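Local coordinates for Low molecular weight phosphotyrosine protein phosphatase 1 (Drosophila melanogaster, PDB 7CUY), which probably removes phosphate from phosphotyrosine in proteins, and from small aryl and acyl phosphates, as a cytoplasmic low molecular weight phosphatase, at residues A[16-21]-A[57-62]; A[69-72]-A[76-79]; A[81-86]-A[146-151]; A[111-116]-A[150-155]. All coordinates share one frame; numbering follows the deposited sequence.

Interaction 1 of 4, residues A[16-21]-A[57-62]; sequences SPIAEV and STLQKH
Leu59 reaches across from helix 53-61 and sets its two methyls against Val21 of helix 15-29, with Ile18 beside it. The tight part is the Val21-Leu59 pair, whose side chains point at each other and meet tip to tip. Leu59 CD1 lies 3.9 Å from Val21 CG2, and Leu59 CD2 is 4.0 Å from Val21 CG1, so each branch of the leucine has a valine methyl before it. Both branches of the valine are used because CG1 stands anti to the backbone N (chi1 167°), which leaves CG2 beside that nitrogen and spreads the pair across the leucine end. Ile18 gives looser cover: its CG1 comes to 4.2 Å from Leu59 CG.

The backbones stay well apart. The axes of the two short segments come within 10.9 Å at an angle of 28°, nearly parallel, and even the nearest CA atoms, those of Ile18 and Leu59, are 7.1 Å apart. Side chains therefore make nearly all of the contact. Away from this seam the second helix turns to solvent, with Ser57, Gln60 and Lys61 exposed, whereas Thr58 packs on Phe134 of helix 132-153 and His62 bonds through NE2 to Glu135.

Helix 15-29 follows the phosphate-binding loop of this phosphatase family, and Pro17 lies about 5 Å, between side chains, from Cys9, the probable nucleophile. With no hydrogen bond between the segments, the side-chain contact is apolar: its fit probably rests on the shape of the branched side chains, and no polar pairing fixes the register of the two helices.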
loop_
_atom_site.group_PDB
_atom_site.type_symbol
_atom_site.label_atom_id
_atom_site.label_comp_id
_atom_site.label_asym_id
_atom_site.label_seq_id
_atom_site.Cartn_x
_atom_site.Cartn_y
_atom_site.Cartn_z
ATOM N N SER A 16 -1.403 3.405 -2.766
ATOM C CA SER A 16 -0.439 2.331 -2.523
ATOM C C SER A 16 1.029 2.707 -2.779
ATOM O O SER A 16 1.910 2.085 -2.173
ATOM C CB SER A 16 -0.811 1.080 -3.343
ATOM O OG SER A 16 -1.028 1.350 -4.714
ATOM N N PRO A 17 1.366 3.667 -3.655
ATOM C CA PRO A 17 2.780 4.059 -3.738
ATOM C C PRO A 17 3.261 4.727 -2.470
ATOM O O PRO A 17 4.414 4.527 -2.081
ATOM C CB PRO A 17 2.824 5.021 -4.938
ATOM C CG PRO A 17 1.627 4.733 -5.715
ATOM C CD PRO A 17 0.579 4.325 -4.716
ATOM N N ILE A 18 2.405 5.512 -1.815
ATOM C CA ILE A 18 2.741 6.053 -0.503
ATOM C C ILE A 18 2.934 4.914 0.488
ATOM O O ILE A 18 3.941 4.851 1.197
ATOM C CB ILE A 18 1.645 7.038 -0.039
ATOM C CG1 ILE A 18 1.699 8.345 -0.837
ATOM C CG2 ILE A 18 1.722 7.300 1.464
ATOM C CD1 ILE A 18 0.461 9.251 -0.608
ATOM N N ALA A 19 1.969 3.983 0.536
ATOM C CA ALA A 19 2.052 2.863 1.469
ATOM C C ALA A 19 3.292 2.018 1.203
ATOM O O ALA A 19 3.941 1.533 2.139
ATOM C CB ALA A 19 0.775 2.010 1.388
ATOM N N GLU A 20 3.647 1.841 -0.064
ATOM C CA GLU A 20 4.871 1.119 -0.376
ATOM C C GLU A 20 6.096 1.870 0.123
ATOM O O GLU A 20 6.991 1.280 0.733
ATOM C CB GLU A 20 4.980 0.878 -1.877
ATOM C CG GLU A 20 6.306 0.227 -2.249
ATOM C CD GLU A 20 6.573 0.264 -3.726
ATOM O OE1 GLU A 20 5.749 0.840 -4.474
ATOM O OE2 GLU A 20 7.589 -0.309 -4.138
ATOM N N VAL A 21 6.157 3.177 -0.125
ATOM C CA VAL A 21 7.336 3.935 0.287
ATOM C C VAL A 21 7.403 4.036 1.814
ATOM O O VAL A 21 8.489 3.936 2.421
ATOM C CB VAL A 21 7.332 5.321 -0.383
ATOM C CG1 VAL A 21 8.366 6.214 0.270
ATOM C CG2 VAL A 21 7.621 5.200 -1.872
ATOM N N SER A 57 4.883 14.680 -4.239
ATOM C CA SER A 57 5.198 15.859 -3.449
ATOM C C SER A 57 4.951 15.618 -1.971
ATOM O O SER A 57 5.703 16.121 -1.123
ATOM C CB SER A 57 4.398 17.054 -3.953
ATOM O OG SER A 57 4.774 17.325 -5.299
ATOM N N THR A 58 3.907 14.846 -1.634
ATOM C CA THR A 58 3.658 14.540 -0.227
ATOM C C THR A 58 4.824 13.772 0.383
ATOM O O THR A 58 5.234 14.051 1.515
ATOM C CB THR A 58 2.367 13.737 -0.067
ATOM O OG1 THR A 58 1.252 14.544 -0.448
ATOM C CG2 THR A 58 2.202 13.302 1.366
ATOM N N LEU A 59 5.359 12.787 -0.343
ATOM C CA LEU A 59 6.484 12.027 0.194
ATOM C C LEU A 59 7.718 12.920 0.364
ATOM O O LEU A 59 8.369 12.887 1.414
ATOM C CB LEU A 59 6.783 10.823 -0.707
ATOM C CG LEU A 59 5.695 9.743 -0.663
ATOM C CD1 LEU A 59 5.845 8.683 -1.786
ATOM C CD2 LEU A 59 5.651 9.085 0.727
ATOM N N GLN A 60 8.027 13.740 -0.656
ATOM C CA GLN A 60 9.091 14.743 -0.564
ATOM C C GLN A 60 8.963 15.601 0.686
ATOM O O GLN A 60 9.941 15.812 1.409
ATOM C CB GLN A 60 9.068 15.647 -1.792
ATOM C CG GLN A 60 9.479 14.998 -3.083
ATOM C CD GLN A 60 9.972 16.021 -4.084
ATOM O OE1 GLN A 60 9.283 17.005 -4.363
ATOM N NE2 GLN A 60 11.171 15.800 -4.628
ATOM N N LYS A 61 7.759 16.121 0.946
ATOM C CA LYS A 61 7.513 16.893 2.159
ATOM C C LYS A 61 8.052 16.180 3.388
ATOM O O LYS A 61 8.493 16.829 4.346
ATOM C CB LYS A 61 6.014 17.151 2.308
ATOM C CG LYS A 61 5.588 17.825 3.597
ATOM C CD LYS A 61 4.092 17.592 3.865
ATOM C CE LYS A 61 3.513 18.569 4.901
ATOM N NZ LYS A 61 3.417 19.973 4.394
ATOM N N HIS A 62 8.047 14.848 3.372
ATOM C CA HIS A 62 8.512 14.056 4.498
ATOM C C HIS A 62 9.847 13.397 4.215
ATOM O O HIS A 62 10.209 12.426 4.885
ATOM C CB HIS A 62 7.460 13.015 4.877
ATOM C CG HIS A 62 6.164 13.617 5.310
ATOM N ND1 HIS A 62 5.900 13.945 6.622
ATOM C CD2 HIS A 62 5.056 13.950 4.609
ATOM C CE1 HIS A 62 4.687 14.459 6.712
ATOM N NE2 HIS A 62 4.155 14.478 5.503
#

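Interaction 2 of 4, residues A[69-72]-A[76-79]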
loop_
_atom_site.group_PDB
_atom_site.type_symbol
_atom_site.label_atom_id
_atom_site.label_comp_id
_atom_site.label_asym_id
_atom_site.label_seq_id
_atom_site.Cartn_x
_atom_site.Cartn_y
_atom_site.Cartn_z
ATOM N N ILE A 69 6.953 2.729 -10.909
ATOM C CA ILE A 69 6.211 2.696 -12.166
ATOM C C ILE A 69 4.969 1.839 -11.964
ATOM O O ILE A 69 5.072 0.698 -11.496
ATOM C CB ILE A 69 7.056 2.131 -13.320
ATOM C CG1 ILE A 69 8.374 2.894 -13.469
ATOM C CG2 ILE A 69 6.264 2.201 -14.623
ATOM C CD1 ILE A 69 9.108 2.571 -14.754
ATOM N N VAL A 70 3.809 2.369 -12.360
ATOM C CA VAL A 70 2.537 1.678 -12.159
ATOM C C VAL A 70 2.504 0.370 -12.935
ATOM O O VAL A 70 2.667 0.346 -14.161
ATOM C CB VAL A 70 1.362 2.573 -12.573
ATOM C CG1 VAL A 70 0.054 1.788 -12.508
ATOM C CG2 VAL A 70 1.298 3.817 -11.697
ATOM N N ARG A 71 2.246 -0.723 -12.230
ATOM C CA ARG A 71 1.911 -1.984 -12.863
ATOM C C ARG A 71 0.603 -2.494 -12.280
ATOM O O ARG A 71 0.169 -2.082 -11.190
ATOM C CB ARG A 71 3.022 -3.036 -12.685
ATOM C CG ARG A 71 2.919 -3.844 -11.394
ATOM C CD ARG A 71 3.931 -4.980 -11.352
ATOM N NE ARG A 71 4.073 -5.564 -10.017
ATOM C CZ ARG A 71 3.323 -6.560 -9.542
ATOM N NH1 ARG A 71 2.361 -7.104 -10.287
ATOM N NH2 ARG A 71 3.534 -7.013 -8.310
ATOM N N GLN A 72 -0.029 -3.403 -13.017
ATOM C CA GLN A 72 -1.289 -3.984 -12.594
ATOM C C GLN A 72 -1.040 -5.304 -11.881
ATOM O O GLN A 72 -0.114 -6.050 -12.224
ATOM C CB GLN A 72 -2.225 -4.186 -13.784
ATOM C CG GLN A 72 -3.674 -4.195 -13.401
ATOM C CD GLN A 72 -4.568 -4.411 -14.590
ATOM O OE1 GLN A 72 -4.086 -4.564 -15.716
ATOM N NE2 GLN A 72 -5.877 -4.422 -14.356
ATOM N N GLN A 76 -0.244 -14.308 -10.444
ATOM C CA GLN A 76 0.917 -14.910 -9.799
ATOM C C GLN A 76 1.347 -14.130 -8.559
ATOM O O GLN A 76 2.085 -14.676 -7.729
ATOM C CB GLN A 76 2.092 -15.038 -10.766
ATOM C CG GLN A 76 2.988 -13.811 -10.846
ATOM C CD GLN A 76 4.358 -14.125 -11.415
ATOM O OE1 GLN A 76 4.646 -13.833 -12.585
ATOM N NE2 GLN A 76 5.224 -14.712 -10.582
ATOM N N ASP A 77 0.897 -12.874 -8.417
ATOM C CA ASP A 77 1.133 -12.132 -7.183
ATOM C C ASP A 77 0.610 -12.900 -5.982
ATOM O O ASP A 77 1.246 -12.918 -4.927
ATOM C CB ASP A 77 0.468 -10.760 -7.239
ATOM C CG ASP A 77 1.178 -9.791 -8.161
ATOM O OD1 ASP A 77 2.419 -9.872 -8.307
ATOM O OD2 ASP A 77 0.486 -8.938 -8.750
ATOM N N PHE A 78 -0.541 -13.560 -6.123
ATOM C CA PHE A 78 -1.098 -14.244 -4.961
ATOM C C PHE A 78 -0.283 -15.465 -4.560
ATOM O O PHE A 78 -0.491 -15.985 -3.462
ATOM C CB PHE A 78 -2.553 -14.639 -5.211
ATOM C CG PHE A 78 -3.465 -13.464 -5.421
ATOM C CD1 PHE A 78 -4.148 -12.895 -4.353
ATOM C CD2 PHE A 78 -3.624 -12.919 -6.682
ATOM C CE1 PHE A 78 -4.982 -11.801 -4.543
ATOM C CE2 PHE A 78 -4.462 -11.832 -6.885
ATOM C CZ PHE A 78 -5.141 -11.275 -5.819
ATOM N N SER A 79 0.638 -15.924 -5.406
ATOM C CA SER A 79 1.581 -16.971 -5.025
ATOM C C SER A 79 2.955 -16.439 -4.645
ATOM O O SER A 79 3.706 -17.148 -3.967
ATOM C CB SER A 79 1.765 -17.982 -6.164
ATOM O OG SER A 79 0.557 -18.645 -6.479
#
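Arg71 and Asp77 form a two-pronged, end-on salt bridge that joins the loop leading out of helix 53-61 to the short helix 77-80. Along 69-72, the buried Val70 precedes the bridge, packing on Asn12 and Ile13, while its backbone bonds to Gly48 and Asn49.

Arg71 makes the crossing. Its CG sits between the backbone N and the carbonyl carbon, and from there the chain runs extended to NE, carrying the guanidinium out to meet the carboxylate coming from the opposite direction. The two prongs differ. NH1 gives OD2 of Asp77 a bond of 3.0 Å with an N-H...O angle of 162°, near the guanidinium plane and onto the syn lone pair. NH2 reaches OD1 of Asp77 at 3.1 Å, less straight at 142° and approaching from above the carboxylate plane. The 53° between the two planes is consistent with this inequality.

At Gln72 the backbone takes part: Arg71 NH1 also gives a weak bond, 3.3 Å long, to the backbone O of Gln72. The side chain of Gln72 leads away from the helix, and its NE2 bonds to the carbonyl of Ile42.

Both charged groups have further partners: Arg71 NH2 also bridges to Asp38, so two carboxylates share this cation, and Arg74 N donates to Asp77 OD2. The latter oxygen thus accepts from two nitrogens, the backbone N of Arg74 and NH1 of Arg71.

Interaction 3 of 4, residues A[81-86]-A[146-151]; sequences FDYIFG and AAFMKE
Phe148, on helix 132-153, sets its ring against Tyr83 and Phe85 of strand 83-86 and plays a different part toward each. To Tyr83 it offers an edge: CZ of Phe148 stands over the centre of the tyrosine ring, 3.7 Å from Tyr83 CG, with the planes 79° apart. To Phe85 it offers a face, for Phe85 CZ points at the middle of the Phe148 ring and lies 3.4 Å from its CE2, the planes meeting at 89°. Both pairs are T-shaped, with centroids 5.1 and 4.7 Å apart respectively.

Phe148 reaches the sheet because its CG is anti to the backbone N (chi1 172°). Tyr83 and Phe85 alternate with Ile84, so they share the sheet face that helix 132-153 covers. Farther out, Leu108 of the edge strand touches both of them, Met7 of strand 3-9 touches Phe85, and Phe113 makes another edge-to-face pair with Phe148.

A serine in place of Phe148 would probably open a gap between helix and strand and leave the edge of Phe85 without its ring face. Edge C-H groups set against pi faces join helix to sheet here without any hydrogen bond between the segments.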
loop_
_atom_site.group_PDB
_atom_site.type_symbol
_atom_site.label_atom_id
_atom_site.label_comp_id
_atom_site.label_asym_id
_atom_site.label_seq_id
_atom_site.Cartn_x
_atom_site.Cartn_y
_atom_site.Cartn_z
ATOM N N PHE A 81 3.568 -13.219 -3.043
ATOM C CA PHE A 81 3.604 -12.365 -1.861
ATOM C C PHE A 81 2.974 -13.055 -0.657
ATOM O O PHE A 81 1.983 -13.778 -0.780
ATOM C CB PHE A 81 2.921 -11.021 -2.141
ATOM C CG PHE A 81 3.671 -10.189 -3.130
ATOM C CD1 PHE A 81 3.437 -10.326 -4.483
ATOM C CD2 PHE A 81 4.660 -9.311 -2.707
ATOM C CE1 PHE A 81 4.154 -9.574 -5.402
ATOM C CE2 PHE A 81 5.389 -8.557 -3.616
ATOM C CZ PHE A 81 5.139 -8.685 -4.966
ATOM N N ASP A 82 3.571 -12.824 0.512
ATOM C CA ASP A 82 3.038 -13.346 1.758
ATOM C C ASP A 82 1.862 -12.530 2.252
ATOM O O ASP A 82 0.938 -13.083 2.857
ATOM C CB ASP A 82 4.134 -13.358 2.813
ATOM C CG ASP A 82 5.349 -14.110 2.353
ATOM O OD1 ASP A 82 5.318 -15.358 2.430
ATOM O OD2 ASP A 82 6.307 -13.457 1.877
ATOM N N TYR A 83 1.879 -11.230 1.984
ATOM C CA TYR A 83 0.874 -10.292 2.448
ATOM C C TYR A 83 0.477 -9.399 1.290
ATOM O O TYR A 83 1.344 -8.816 0.639
ATOM C CB TYR A 83 1.420 -9.438 3.593
ATOM C CG TYR A 83 1.944 -10.278 4.730
ATOM C CD1 TYR A 83 1.066 -10.873 5.630
ATOM C CD2 TYR A 83 3.308 -10.481 4.899
ATOM C CE1 TYR A 83 1.542 -11.656 6.684
ATOM C CE2 TYR A 83 3.799 -11.259 5.930
ATOM C CZ TYR A 83 2.909 -11.843 6.829
ATOM O OH TYR A 83 3.394 -12.611 7.866
ATOM N N ILE A 84 -0.821 -9.291 1.030
ATOM C CA ILE A 84 -1.351 -8.339 0.061
ATOM C C ILE A 84 -2.352 -7.439 0.777
ATOM O O ILE A 84 -3.279 -7.936 1.418
ATOM C CB ILE A 84 -2.004 -9.058 -1.132
ATOM C CG1 ILE A 84 -0.984 -9.998 -1.790
ATOM C CG2 ILE A 84 -2.495 -8.048 -2.125
ATOM C CD1 ILE A 84 -1.417 -10.586 -3.102
ATOM N N PHE A 85 -2.158 -6.127 0.672
ATOM C CA PHE A 85 -2.930 -5.123 1.399
ATOM C C PHE A 85 -3.814 -4.313 0.455
ATOM O O PHE A 85 -3.318 -3.723 -0.508
ATOM C CB PHE A 85 -2.011 -4.136 2.136
ATOM C CG PHE A 85 -1.357 -4.692 3.377
ATOM C CD1 PHE A 85 -2.035 -4.723 4.580
ATOM C CD2 PHE A 85 -0.055 -5.141 3.341
ATOM C CE1 PHE A 85 -1.415 -5.207 5.734
ATOM C CE2 PHE A 85 0.559 -5.638 4.478
ATOM C CZ PHE A 85 -0.120 -5.671 5.675
ATOM N N GLY A 86 -5.126 -4.230 0.771
ATOM C CA GLY A 86 -5.972 -3.233 0.153
ATOM C C GLY A 86 -6.041 -1.982 1.008
ATOM O O GLY A 86 -5.674 -1.985 2.177
ATOM N N ALA A 146 3.803 0.711 10.732
ATOM C CA ALA A 146 4.515 0.408 11.968
ATOM C C ALA A 146 3.836 -0.719 12.738
ATOM O O ALA A 146 4.478 -1.708 13.117
ATOM C CB ALA A 146 4.597 1.672 12.822
ATOM N N ALA A 147 2.523 -0.587 12.967
ATOM C CA ALA A 147 1.805 -1.563 13.782
ATOM C C ALA A 147 1.846 -2.949 13.147
ATOM O O ALA A 147 2.122 -3.944 13.830
ATOM C CB ALA A 147 0.361 -1.109 14.003
ATOM N N PHE A 148 1.586 -3.036 11.835
ATOM C CA PHE A 148 1.728 -4.313 11.135
ATOM C C PHE A 148 3.135 -4.880 11.285
ATOM O O PHE A 148 3.317 -6.066 11.590
ATOM C CB PHE A 148 1.413 -4.156 9.649
ATOM C CG PHE A 148 1.733 -5.387 8.840
ATOM C CD1 PHE A 148 2.852 -5.436 8.037
ATOM C CD2 PHE A 148 0.914 -6.501 8.909
ATOM C CE1 PHE A 148 3.160 -6.576 7.293
ATOM C CE2 PHE A 148 1.204 -7.639 8.177
ATOM C CZ PHE A 148 2.339 -7.675 7.365
ATOM N N MET A 149 4.149 -4.056 11.012
ATOM C CA MET A 149 5.530 -4.516 11.137
ATOM C C MET A 149 5.804 -5.048 12.533
ATOM O O MET A 149 6.380 -6.136 12.701
ATOM C CB MET A 149 6.498 -3.381 10.821
ATOM C CG MET A 149 7.944 -3.765 11.071
ATOM S SD MET A 149 9.051 -2.394 10.749
ATOM C CE MET A 149 8.758 -1.436 12.259
ATOM N N LYS A 150 5.397 -4.296 13.553
ATOM C CA LYS A 150 5.682 -4.722 14.921
ATOM C C LYS A 150 4.957 -6.021 15.262
ATOM O O LYS A 150 5.567 -6.956 15.799
ATOM C CB LYS A 150 5.322 -3.604 15.900
ATOM C CG LYS A 150 6.487 -2.665 16.175
ATOM C CD LYS A 150 6.023 -1.354 16.764
ATOM C CE LYS A 150 7.093 -0.736 17.625
ATOM N NZ LYS A 150 8.259 -0.324 16.835
ATOM N N GLU A 151 3.659 -6.113 14.948
ATOM C CA GLU A 151 2.894 -7.308 15.312
ATOM C C GLU A 151 3.289 -8.510 14.469
ATOM O O GLU A 151 3.697 -9.548 14.998
ATOM C CB GLU A 151 1.398 -7.064 15.151
ATOM C CG GLU A 151 0.832 -6.044 16.071
ATOM C CD GLU A 151 -0.590 -5.718 15.694
ATOM O OE1 GLU A 151 -1.345 -6.673 15.374
ATOM O OE2 GLU A 151 -0.931 -4.513 15.685
#

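Interaction 4 of 4, residues A[111-116]-A[150-155]; sequences GDFGLE and KERLQK
Phe113 projects from the loop after strand 106-109 toward Glu151 and Arg152, near the C-terminal end of the long helix 132-153 that packs on the parallel sheet of this alpha/beta phosphatase fold. The backbones are well separated, the nearest CA atoms, of Phe113 and Glu151, being 8.8 Å apart, and the phenylalanine covers the interval.

From CB, directed at the helix, CG lies anti to the carbonyl carbon (chi1 -65°), and the ring is carried into the space before the two helix residues. CD1 is the first ring atom to meet the helix, 3.9 Å from Glu151 OE1, with the carboxylate turned 49° from the ring. CE1 comes next, between the two charged side chains: Glu151 OE1 is 3.9 Å away and Arg152 NE 4.1 Å. At the tip, CZ lies above the guanidinium of Arg152, offset toward its rim and 3.9 Å from NH2. The planes stand 78° apart, so the ring presents its edge to the guanidinium face, the reverse of a cation stacked upon a pi face.

Arg152 is bent at its second torsion, and its NH1 makes a salt bridge to Glu106 of the edge strand, which probably limits its freedom to turn. Phe113 also touches Phe85 of strand 83-86. Replacing Phe113 by an alanine would probably leave a gap between this loop and the helix and take away the ring edge that covers one guanidinium face. Beyond the ring the loop makes a gamma turn centred on Gly114, closed by Leu115 N to Phe113 O at 2.9 Å.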
loop_
_atom_site.group_PDB
_atom_site.type_symbol
_atom_site.label_atom_id
_atom_site.label_comp_id
_atom_site.label_asym_id
_atom_site.label_seq_id
_atom_site.Cartn_x
_atom_site.Cartn_y
_atom_site.Cartn_z
ATOM N N GLY A 111 -5.456 -0.541 7.000
ATOM C CA GLY A 111 -5.896 0.224 8.149
ATOM C C GLY A 111 -6.430 -0.608 9.304
ATOM O O GLY A 111 -6.731 -0.039 10.355
ATOM N N ASP A 112 -6.569 -1.924 9.141
ATOM C CA ASP A 112 -6.912 -2.742 10.302
ATOM C C ASP A 112 -5.755 -2.837 11.300
ATOM O O ASP A 112 -5.911 -3.442 12.370
ATOM C CB ASP A 112 -7.352 -4.146 9.863
ATOM C CG ASP A 112 -8.808 -4.184 9.362
ATOM O OD1 ASP A 112 -9.562 -3.224 9.616
ATOM O OD2 ASP A 112 -9.201 -5.186 8.717
ATOM N N PHE A 113 -4.602 -2.248 10.988
ATOM C CA PHE A 113 -3.465 -2.230 11.895
ATOM C C PHE A 113 -3.244 -0.804 12.370
ATOM O O PHE A 113 -3.291 0.134 11.568
ATOM C CB PHE A 113 -2.223 -2.818 11.216
ATOM C CG PHE A 113 -2.379 -4.272 10.890
ATOM C CD1 PHE A 113 -2.025 -5.241 11.814
ATOM C CD2 PHE A 113 -2.973 -4.668 9.697
ATOM C CE1 PHE A 113 -2.207 -6.589 11.535
ATOM C CE2 PHE A 113 -3.165 -6.008 9.406
ATOM C CZ PHE A 113 -2.785 -6.974 10.317
ATOM N N GLY A 114 -3.075 -0.642 13.679
ATOM C CA GLY A 114 -2.742 0.656 14.270
ATOM C C GLY A 114 -3.819 1.711 14.411
ATOM O O GLY A 114 -3.968 2.309 15.479
ATOM N N LEU A 115 -4.581 1.962 13.354
ATOM C CA LEU A 115 -5.543 3.051 13.400
ATOM C C LEU A 115 -6.739 2.682 14.270
ATOM O O LEU A 115 -7.029 1.511 14.512
ATOM C CB LEU A 115 -5.999 3.404 11.992
ATOM C CG LEU A 115 -4.762 3.566 11.106
ATOM C CD1 LEU A 115 -5.118 3.495 9.635
ATOM C CD2 LEU A 115 -4.080 4.887 11.460
ATOM N N GLU A 116 -7.423 3.710 14.759
ATOM C CA GLU A 116 -8.736 3.506 15.347
ATOM C C GLU A 116 -9.721 3.082 14.270
ATOM O O GLU A 116 -9.511 3.327 13.080
ATOM C CB GLU A 116 -9.243 4.784 16.004
ATOM C CG GLU A 116 -8.773 5.040 17.408
ATOM C CD GLU A 116 -9.057 6.469 17.810
ATOM O OE1 GLU A 116 -8.185 7.338 17.557
ATOM O OE2 GLU A 116 -10.168 6.726 18.334
ATOM N N LYS A 150 5.397 -4.296 13.553
ATOM C CA LYS A 150 5.682 -4.722 14.921
ATOM C C LYS A 150 4.957 -6.021 15.262
ATOM O O LYS A 150 5.567 -6.956 15.799
ATOM C CB LYS A 150 5.322 -3.604 15.900
ATOM C CG LYS A 150 6.487 -2.665 16.175
ATOM C CD LYS A 150 6.023 -1.354 16.764
ATOM C CE LYS A 150 7.093 -0.736 17.625
ATOM N NZ LYS A 150 8.259 -0.324 16.835
ATOM N N GLU A 151 3.659 -6.113 14.948
ATOM C CA GLU A 151 2.894 -7.308 15.312
ATOM C C GLU A 151 3.289 -8.510 14.469
ATOM O O GLU A 151 3.697 -9.548 14.998
ATOM C CB GLU A 151 1.398 -7.064 15.151
ATOM C CG GLU A 151 0.832 -6.044 16.071
ATOM C CD GLU A 151 -0.590 -5.718 15.694
ATOM O OE1 GLU A 151 -1.345 -6.673 15.374
ATOM O OE2 GLU A 151 -0.931 -4.513 15.685
ATOM N N ARG A 152 3.133 -8.404 13.152
ATOM C CA ARG A 152 3.241 -9.584 12.300
ATOM C C ARG A 152 4.649 -9.835 11.812
ATOM O O ARG A 152 5.048 -10.988 11.668
ATOM C CB ARG A 152 2.335 -9.458 11.080
ATOM C CG ARG A 152 0.895 -9.297 11.434
ATOM C CD ARG A 152 0.328 -10.578 12.056
ATOM N NE ARG A 152 -1.124 -10.463 12.120
ATOM C CZ ARG A 152 -1.946 -10.872 11.156
ATOM N NH1 ARG A 152 -1.466 -11.455 10.064
ATOM N NH2 ARG A 152 -3.251 -10.693 11.295
ATOM N N LEU A 153 5.402 -8.791 11.510
ATOM C CA LEU A 153 6.714 -9.022 10.927
ATOM C C LEU A 153 7.782 -9.237 11.994
ATOM O O LEU A 153 8.687 -10.056 11.803
ATOM C CB LEU A 153 7.090 -7.858 10.016
ATOM C CG LEU A 153 6.273 -7.654 8.727
ATOM C CD1 LEU A 153 6.923 -6.596 7.834
ATOM C CD2 LEU A 153 6.056 -8.950 7.945
ATOM N N GLN A 154 7.688 -8.525 13.117
ATOM C CA GLN A 154 8.641 -8.658 14.210
ATOM C C GLN A 154 8.113 -9.495 15.359
ATOM O O GLN A 154 8.873 -9.791 16.291
ATOM C CB GLN A 154 9.029 -7.283 14.744
ATOM C CG GLN A 154 9.730 -6.447 13.723
ATOM C CD GLN A 154 10.359 -5.227 14.324
ATOM O OE1 GLN A 154 9.742 -4.162 14.351
ATOM N NE2 GLN A 154 11.596 -5.365 14.821
ATOM N N LYS A 155 6.842 -9.878 15.312
ATOM C CA LYS A 155 6.212 -10.684 16.351
ATOM C C LYS A 155 6.144 -9.889 17.653
ATOM O O LYS A 155 6.310 -10.449 18.727
ATOM C CB LYS A 155 6.968 -12.006 16.544
ATOM C CG LYS A 155 7.301 -12.727 15.234
ATOM C CD LYS A 155 6.077 -13.440 14.697
ATOM C CE LYS A 155 5.980 -13.377 13.183
ATOM N NZ LYS A 155 7.071 -14.100 12.476
#

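Overall arrangement
Interactions 1, 2 and 3 follow one another along the chain, while interaction 4 ends on the same helix as interaction 3. Those two share helix 132-153 and residues Lys150 and Glu151; their centres are about 7 Å apart, and Leu153 touches both Tyr83 and Phe148. Interaction 2 meets interaction 3 through Phe78 on Ile84 and Arg71 on Phe81, with centres about 16 Å apart. Interaction 1 touches none of the others, its centre lying 17 to 19 Å from theirs. Interactions 3 and 4 thus pack helix 132-153 on the four-stranded parallel sheet and its adjoining loop, while interaction 1, closest to the probable nucleophile Cys9, packs the helix that follows the phosphate-binding loop.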